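Local atomic coordinates of importin-95 (Chaetomium thermophilum, PDB entry 4XRI), a protein that acts as a nuclear transport receptor of the importin-beta family, importing various protein cargoes into the nucleus and probably binding a small GTPase. Residues A[699-702]-A[707-710]; A[54-59]-A[109-114]; A[424-429]-A[436-441]. The protein carries 2 engineered substitutions. All blocks are in the same frame, centred on the assembly; numbering follows the deposited sequence.

Interaction 1 (A[699-702]-A[707-710]); sequences GNLR and ANQF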
loop_
_atom_site.group_PDB
_atom_site.type_symbol
_atom_site.label_atom_id
_atom_site.label_comp_id
_atom_site.label_asym_id
_atom_site.label_seq_id
_atom_site.Cartn_x
_atom_site.Cartn_y
_atom_site.Cartn_z
ATOM N N GLY A 699 -24.564 7.104 17.561
ATOM C CA GLY A 699 -23.710 8.118 18.149
ATOM C C GLY A 699 -22.469 8.364 17.312
ATOM O O GLY A 699 -22.017 9.498 17.176
ATOM N N ASN A 700 -21.924 7.291 16.749
ATOM C CA ASN A 700 -20.760 7.382 15.875
ATOM C C ASN A 700 -21.077 8.167 14.611
ATOM O O ASN A 700 -20.226 8.880 14.078
ATOM C CB ASN A 700 -20.260 5.984 15.503
ATOM C CG ASN A 700 -18.934 6.014 14.765
ATOM O OD1 ASN A 700 -18.857 6.432 13.607
ATOM N ND2 ASN A 700 -17.882 5.558 15.431
ATOM N N LEU A 701 -22.311 8.028 14.134
ATOM C CA LEU A 701 -22.732 8.683 12.902
ATOM C C LEU A 701 -22.811 10.196 13.065
ATOM O O LEU A 701 -22.744 10.932 12.082
ATOM C CB LEU A 701 -24.082 8.132 12.435
ATOM C CG LEU A 701 -24.063 6.700 11.893
ATOM C CD1 LEU A 701 -25.443 6.290 11.394
ATOM C CD2 LEU A 701 -23.023 6.553 10.789
ATOM N N ARG A 702 -22.959 10.666 14.299
ATOM C CA ARG A 702 -22.884 12.101 14.556
ATOM C C ARG A 702 -21.440 12.559 14.476
ATOM O O ARG A 702 -20.641 12.297 15.371
ATOM C CB ARG A 702 -23.495 12.457 15.911
ATOM C CG ARG A 702 -25.002 12.421 15.873
ATOM C CD ARG A 702 -25.657 13.240 16.961
ATOM N NE ARG A 702 -25.432 12.668 18.282
ATOM C CZ ARG A 702 -25.911 11.492 18.684
ATOM N NH1 ARG A 702 -26.643 10.739 17.865
ATOM N NH2 ARG A 702 -25.641 11.059 19.908
ATOM N N ALA A 707 -17.556 11.987 5.002
ATOM C CA ALA A 707 -17.140 10.640 4.666
ATOM C C ALA A 707 -16.615 9.892 5.888
ATOM O O ALA A 707 -15.497 9.369 5.862
ATOM C CB ALA A 707 -16.080 10.680 3.561
ATOM N N ASN A 708 -17.436 9.847 6.941
ATOM C CA ASN A 708 -17.194 9.019 8.124
ATOM C C ASN A 708 -16.654 7.647 7.763
ATOM O O ASN A 708 -17.344 6.859 7.109
ATOM C CB ASN A 708 -18.498 8.876 8.932
ATOM C CG ASN A 708 -18.290 8.276 10.328
ATOM O OD1 ASN A 708 -17.342 7.535 10.587
ATOM N ND2 ASN A 708 -19.194 8.604 11.235
ATOM N N GLN A 709 -15.431 7.368 8.209
ATOM C CA GLN A 709 -14.754 6.133 7.851
ATOM C C GLN A 709 -15.459 4.896 8.405
ATOM O O GLN A 709 -15.292 3.793 7.882
ATOM C CB GLN A 709 -13.304 6.167 8.338
ATOM C CG GLN A 709 -13.136 6.026 9.845
ATOM C CD GLN A 709 -11.696 6.169 10.291
ATOM O OE1 GLN A 709 -10.906 5.231 10.194
ATOM N NE2 GLN A 709 -11.348 7.351 10.779
ATOM N N PHE A 710 -16.249 5.080 9.456
ATOM C CA PHE A 710 -16.903 3.958 10.114
ATOM C C PHE A 710 -18.279 3.653 9.530
ATOM O O PHE A 710 -18.827 2.576 9.764
ATOM C CB PHE A 710 -17.045 4.223 11.618
ATOM C CG PHE A 710 -15.750 4.541 12.308
ATOM C CD1 PHE A 710 -14.787 3.563 12.493
ATOM C CD2 PHE A 710 -15.504 5.817 12.783
ATOM C CE1 PHE A 710 -13.596 3.857 13.131
ATOM C CE2 PHE A 710 -14.316 6.116 13.424
ATOM C CZ PHE A 710 -13.363 5.135 13.598
HETATM O O HOH W 1 -21.626 10.387 9.974
#

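Interaction 2 (A[54-59]-A[109-114]); sequences ANESSE and LASPNS. Engineered in segment 109-114: Pro112 (natural residue Ser). With SO4 (sulfate ion), chain I.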
loop_
_atom_site.group_PDB
_atom_site.type_symbol
_atom_site.label_atom_id
_atom_site.label_comp_id
_atom_site.label_asym_id
_atom_site.label_seq_id
_atom_site.Cartn_x
_atom_site.Cartn_y
_atom_site.Cartn_z
ATOM N N ALA A 54 20.357 36.319 1.592
ATOM C CA ALA A 54 21.098 37.069 0.583
ATOM C C ALA A 54 22.482 37.492 1.073
ATOM O O ALA A 54 23.316 37.940 0.286
ATOM C CB ALA A 54 20.298 38.292 0.150
ATOM N N ASN A 55 22.724 37.338 2.370
ATOM C CA ASN A 55 23.978 37.780 2.978
ATOM C C ASN A 55 25.165 36.901 2.583
ATOM O O ASN A 55 25.281 35.760 3.027
ATOM C CB ASN A 55 23.836 37.810 4.504
ATOM C CG ASN A 55 25.017 38.479 5.194
ATOM O OD1 ASN A 55 26.036 38.776 4.571
ATOM N ND2 ASN A 55 24.882 38.709 6.496
ATOM N N GLU A 56 26.057 37.451 1.764
ATOM C CA GLU A 56 27.233 36.718 1.299
ATOM C C GLU A 56 28.289 36.535 2.387
ATOM O O GLU A 56 29.249 35.786 2.207
ATOM C CB GLU A 56 27.862 37.429 0.100
ATOM C CG GLU A 56 26.987 37.454 -1.138
ATOM C CD GLU A 56 26.803 36.080 -1.756
ATOM O OE1 GLU A 56 27.636 35.185 -1.497
ATOM O OE2 GLU A 56 25.818 35.897 -2.500
ATOM N N SER A 57 28.116 37.225 3.510
ATOM C CA SER A 57 29.078 37.140 4.604
ATOM C C SER A 57 28.747 35.991 5.554
ATOM O O SER A 57 29.515 35.687 6.469
ATOM C CB SER A 57 29.130 38.461 5.375
ATOM O OG SER A 57 29.568 39.521 4.542
ATOM N N SER A 58 27.605 35.351 5.329
ATOM C CA SER A 58 27.158 34.262 6.188
ATOM C C SER A 58 27.544 32.900 5.619
ATOM O O SER A 58 27.796 32.766 4.422
ATOM C CB SER A 58 25.643 34.332 6.392
ATOM O OG SER A 58 25.273 35.533 7.045
ATOM N N GLU A 59 27.589 31.894 6.487
ATOM C CA GLU A 59 27.880 30.528 6.065
ATOM C C GLU A 59 26.725 29.972 5.244
ATOM O O GLU A 59 25.577 30.375 5.425
ATOM C CB GLU A 59 28.153 29.626 7.271
ATOM C CG GLU A 59 29.333 30.054 8.128
ATOM C CD GLU A 59 29.719 28.999 9.146
ATOM O OE1 GLU A 59 30.034 27.862 8.736
ATOM O OE2 GLU A 59 29.699 29.303 10.358
ATOM N N LEU A 109 20.289 33.967 -6.557
ATOM C CA LEU A 109 20.558 32.900 -7.521
ATOM C C LEU A 109 21.987 32.960 -8.057
ATOM O O LEU A 109 22.560 31.940 -8.445
ATOM C CB LEU A 109 19.578 32.968 -8.693
ATOM C CG LEU A 109 18.096 32.683 -8.443
ATOM C CD1 LEU A 109 17.340 32.728 -9.762
ATOM C CD2 LEU A 109 17.904 31.339 -7.755
ATOM N N ALA A 110 22.556 34.161 -8.075
ATOM C CA ALA A 110 23.881 34.380 -8.644
ATOM C C ALA A 110 25.000 34.064 -7.653
ATOM O O ALA A 110 26.175 34.053 -8.021
ATOM C CB ALA A 110 24.006 35.816 -9.132
ATOM N N SER A 111 24.631 33.812 -6.400
ATOM C CA SER A 111 25.604 33.544 -5.345
ATOM C C SER A 111 26.497 32.349 -5.663
ATOM O O SER A 111 26.011 31.309 -6.099
ATOM C CB SER A 111 24.891 33.307 -4.010
ATOM O OG SER A 111 25.824 32.983 -2.993
ATOM N N PRO A 112 27.813 32.500 -5.442
ATOM C CA PRO A 112 28.768 31.403 -5.626
ATOM C C PRO A 112 28.588 30.308 -4.578
ATOM O O PRO A 112 29.145 29.222 -4.722
ATOM C CB PRO A 112 30.131 32.092 -5.480
ATOM C CG PRO A 112 29.856 33.288 -4.653
ATOM C CD PRO A 112 28.481 33.751 -5.051
ATOM N N ASN A 113 27.814 30.594 -3.534
ATOM C CA ASN A 113 27.470 29.583 -2.546
ATOM C C ASN A 113 26.289 28.741 -3.023
ATOM O O ASN A 113 25.169 29.238 -3.152
ATOM C CB ASN A 113 27.153 30.225 -1.197
ATOM C CG ASN A 113 26.974 29.201 -0.093
ATOM O OD1 ASN A 113 25.858 28.765 0.190
ATOM N ND2 ASN A 113 28.078 28.809 0.536
ATOM N N SER A 114 26.554 27.466 -3.282
ATOM C CA SER A 114 25.567 26.568 -3.874
ATOM C C SER A 114 24.331 26.373 -3.001
ATOM O O SER A 114 23.212 26.303 -3.508
ATOM C CB SER A 114 26.204 25.207 -4.167
ATOM O OG SER A 114 27.138 25.306 -5.225
HETATM S S SO4 I . 30.688 25.065 -5.470
HETATM O O1 SO4 I . 30.015 26.209 -4.863
HETATM O O2 SO4 I . 30.581 23.914 -4.579
HETATM O O3 SO4 I . 30.060 24.750 -6.751
HETATM O O4 SO4 I . 32.095 25.387 -5.689
#

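Interaction 3 (A[424-429]-A[436-441]); sequences IAMMED and DSTAYA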
loop_
_atom_site.group_PDB
_atom_site.type_symbol
_atom_site.label_atom_id
_atom_site.label_comp_id
_atom_site.label_asym_id
_atom_site.label_seq_id
_atom_site.Cartn_x
_atom_site.Cartn_y
_atom_site.Cartn_z
ATOM N N ILE A 424 17.875 -28.201 -1.601
ATOM C CA ILE A 424 17.708 -28.594 -0.207
ATOM C C ILE A 424 19.069 -28.835 0.435
ATOM O O ILE A 424 19.294 -28.489 1.597
ATOM C CB ILE A 424 16.836 -29.856 -0.075
ATOM C CG1 ILE A 424 15.389 -29.538 -0.447
ATOM C CG2 ILE A 424 16.889 -30.406 1.341
ATOM C CD1 ILE A 424 14.473 -30.738 -0.406
ATOM N N ALA A 425 19.983 -29.412 -0.337
ATOM C CA ALA A 425 21.334 -29.676 0.142
ATOM C C ALA A 425 22.072 -28.377 0.445
ATOM O O ALA A 425 22.957 -28.339 1.299
ATOM C CB ALA A 425 22.103 -30.497 -0.878
ATOM N N MET A 426 21.693 -27.310 -0.253
ATOM C CA MET A 426 22.321 -26.004 -0.083
ATOM C C MET A 426 22.049 -25.414 1.300
ATOM O O MET A 426 22.683 -24.440 1.705
ATOM C CB MET A 426 21.832 -25.036 -1.164
ATOM C CG MET A 426 22.877 -24.038 -1.642
ATOM S SD MET A 426 24.121 -24.812 -2.689
ATOM C CE MET A 426 23.094 -25.932 -3.637
ATOM N N MET A 427 21.102 -26.008 2.020
ATOM C CA MET A 427 20.763 -25.562 3.367
ATOM C C MET A 427 21.876 -25.878 4.360
ATOM O O MET A 427 21.879 -25.369 5.480
ATOM C CB MET A 427 19.451 -26.204 3.827
ATOM C CG MET A 427 18.230 -25.740 3.047
ATOM S SD MET A 427 17.687 -24.086 3.525
ATOM C CE MET A 427 16.963 -24.430 5.125
ATOM N N GLU A 428 22.821 -26.717 3.949
ATOM C CA GLU A 428 23.956 -27.066 4.796
ATOM C C GLU A 428 25.222 -26.335 4.365
ATOM O O GLU A 428 26.333 -26.737 4.713
ATOM C CB GLU A 428 24.191 -28.577 4.781
ATOM C CG GLU A 428 23.195 -29.363 5.618
ATOM C CD GLU A 428 23.305 -29.049 7.098
ATOM O OE1 GLU A 428 24.423 -28.738 7.561
ATOM O OE2 GLU A 428 22.274 -29.108 7.799
ATOM N N ASP A 429 25.048 -25.260 3.605
ATOM C CA ASP A 429 26.175 -24.468 3.130
ATOM C C ASP A 429 26.862 -23.763 4.295
ATOM O O ASP A 429 26.222 -23.448 5.297
ATOM C CB ASP A 429 25.707 -23.445 2.091
ATOM C CG ASP A 429 26.848 -22.887 1.266
ATOM O OD1 ASP A 429 27.060 -23.384 0.140
ATOM O OD2 ASP A 429 27.533 -21.958 1.742
ATOM N N ASP A 436 20.384 -18.525 3.909
ATOM C CA ASP A 436 19.228 -17.639 3.968
ATOM C C ASP A 436 18.572 -17.511 2.598
ATOM O O ASP A 436 17.350 -17.599 2.471
ATOM C CB ASP A 436 19.631 -16.256 4.482
ATOM C CG ASP A 436 18.437 -15.344 4.688
ATOM O OD1 ASP A 436 17.391 -15.833 5.162
ATOM O OD2 ASP A 436 18.543 -14.138 4.377
ATOM N N SER A 437 19.398 -17.303 1.576
ATOM C CA SER A 437 18.916 -17.182 0.204
ATOM C C SER A 437 18.318 -18.495 -0.280
ATOM O O SER A 437 17.414 -18.507 -1.113
ATOM C CB SER A 437 20.047 -16.746 -0.730
ATOM O OG SER A 437 20.554 -15.476 -0.356
ATOM N N THR A 438 18.837 -19.599 0.245
ATOM C CA THR A 438 18.336 -20.920 -0.111
ATOM C C THR A 438 16.947 -21.145 0.474
ATOM O O THR A 438 16.040 -21.617 -0.214
ATOM C CB THR A 438 19.278 -22.031 0.378
ATOM O OG1 THR A 438 20.541 -21.915 -0.290
ATOM C CG2 THR A 438 18.683 -23.394 0.088
ATOM N N ALA A 439 16.793 -20.800 1.748
ATOM C CA ALA A 439 15.509 -20.924 2.429
ATOM C C ALA A 439 14.431 -20.111 1.722
ATOM O O ALA A 439 13.331 -20.602 1.475
ATOM C CB ALA A 439 15.636 -20.486 3.880
ATOM N N TYR A 440 14.765 -18.869 1.385
ATOM C CA TYR A 440 13.842 -17.968 0.701
ATOM C C TYR A 440 13.479 -18.490 -0.684
ATOM O O TYR A 440 12.328 -18.397 -1.112
ATOM C CB TYR A 440 14.450 -16.569 0.587
ATOM C CG TYR A 440 13.485 -15.521 0.081
ATOM C CD1 TYR A 440 12.617 -14.876 0.952
ATOM C CD2 TYR A 440 13.450 -15.167 -1.262
ATOM C CE1 TYR A 440 11.735 -13.914 0.500
ATOM C CE2 TYR A 440 12.571 -14.206 -1.725
ATOM C CZ TYR A 440 11.717 -13.581 -0.840
ATOM O OH TYR A 440 10.839 -12.622 -1.294
ATOM N N ALA A 441 14.471 -19.038 -1.378
ATOM C CA ALA A 441 14.267 -19.602 -2.706
ATOM C C ALA A 441 13.326 -20.798 -2.637
ATOM O O ALA A 441 12.508 -21.006 -3.530
ATOM C CB ALA A 441 15.599 -20.006 -3.325
#

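Interaction 1 (A[699-702]-A[707-710])
The amide nitrogen of Asn708 reaches into the last turn of helix 690-701 and donates to two oxygens of Asn700. The straighter bond runs from Asn708 ND2 to Asn700 OD1 (3.2 Å). A weak, more bent one goes from Asn708 ND2 to the backbone oxygen Asn700 O (3.0 Å). The two amides are nearly coplanar (23° apart), and the donor sits 20° out of the Asn700 carbonyl plane. With CG anti to the backbone N (chi1 -172°), the Asn700 amide lies beside its own carbonyl carbon, which brings OD1 near Asn700 O and lets one donor meet both. Beside it packs Phe710: Asn700 OD1 is 3.5 Å from Phe710 CB, and Asn700 ND2 lies 3.6 Å from Phe710 CD2, with amide and ring at right angles. The other end of the Asn708 amide faces its own loop, OD1 accepting from the backbone N of Phe710 at 2.9 Å. Asn708 thus spends its donor on the preceding helix and its acceptor on the turn that leads into the next, which fixes the rotation of its amide. Farther out, Cys668 of helix 665-682 touches both Asn700 and Phe710, while Asn708 O bonds to Tyr759 OH of helix 754-780. The arrangement is that of an asparagine side chain making a capping bond in the turn that leads into helix 711-725, in the loop between consecutive helices of a stacked helical-repeat chain.

Interaction 2 (A[54-59]-A[109-114])
Glu56 folds back at its second torsion (chi2 -68°), which carries its carboxylate across to Ser111, whose OG stands anti to the backbone N (chi1 177°) and whose CB-OG bond runs alongside the carboxylate oxygen. The hydroxyl of Ser111 donates to the carboxylate, OG to Glu56 OE2 at 3.0 Å; OE2 receives it on its syn lone pair, the side of the other oxygen. That other oxygen is also close: Glu56 OE1 lies 3.2 Å from Ser111 OG and 3.9 Å from CD of Pro112, an engineered residue that replaces serine. Each partner is set by its own turn. Asn55 OD1 accepts from Ser57 N in an Asx turn over the type I beta turn 55-58 (2.8 Å), and Ser111 OG accepts from Asn113 N in an ST turn (3.2 Å) that leads to Asn113, the N-cap of helix 114-131. A sulfate, probably a crystallisation additive, lies by Ser114 and is hydrogen-bonded to His154. Arg63 of helix 60-72 makes a salt bridge to Glu56 OE1 and a weak bond to Ser111 OG. The contact is therefore a small, partly buried polar cluster, in which the carboxylate charge is probably offset by the guanidinium while the serine hydroxyl both donates and accepts, linking two interhelical loops.

Interaction 3 (A[424-429]-A[436-441])
Within the HEAT-like repeat region, the chain leaves helix 409-425 through a short 3-10 segment and returns as helix 432-449, and Thr438 of the second helix packs between two methionines of that 3-10 segment. The methyl of Thr438 fits between them: CG2 rests 3.6 Å from Met427 SD and 3.8 Å from Met426 CB. With chi1 at -64°, CG2 is anti to the backbone N and faces the two methionines. On the hydroxyl side, Thr438 OG1 lies 3.4 Å from Met426 CG, but its hydrogen bond is to Val434 O of its own helix, one turn back. Met427, bent at chi2 (-76°) and again at chi3, curls its sulfur round to the helix, where SD also meets Ala439 CB at 4.2 Å. No hydrogen bond crosses the contact, which rests on van der Waals packing. A glycine in place of Thr438 would probably leave a gap beside the sulfur of Met427 and the CB of Met426, and the methionines less firmly placed. Around the pair, Val397 of helix 390-402 covers Met426 and Thr438, whereas Ser465 and Leu466 of helix 455-472 close on Met427, so the turn lies between the preceding and following helices.

In the fold
The three contacts are strung in series along one all-helical chain: interaction 2 comes first, in the range of the importin-beta N-terminal family, then interaction 3 in the HEAT-like repeat range, and interaction 1 last, in the TPR-repeat range of the C-terminal part. They share no helix and do not touch. Their centres lie 51 to 57 Å apart, and interactions 1 and 3 fall on opposite sides of the chain's centre. Interactions 1 and 3 each bridge consecutive helices, whereas 54-59 and 109-114 bring together loops separated by three helices. Each contact joins consecutive helices or the loops between helices, consistent with a superhelical receptor whose flexibility is spread over many repeats.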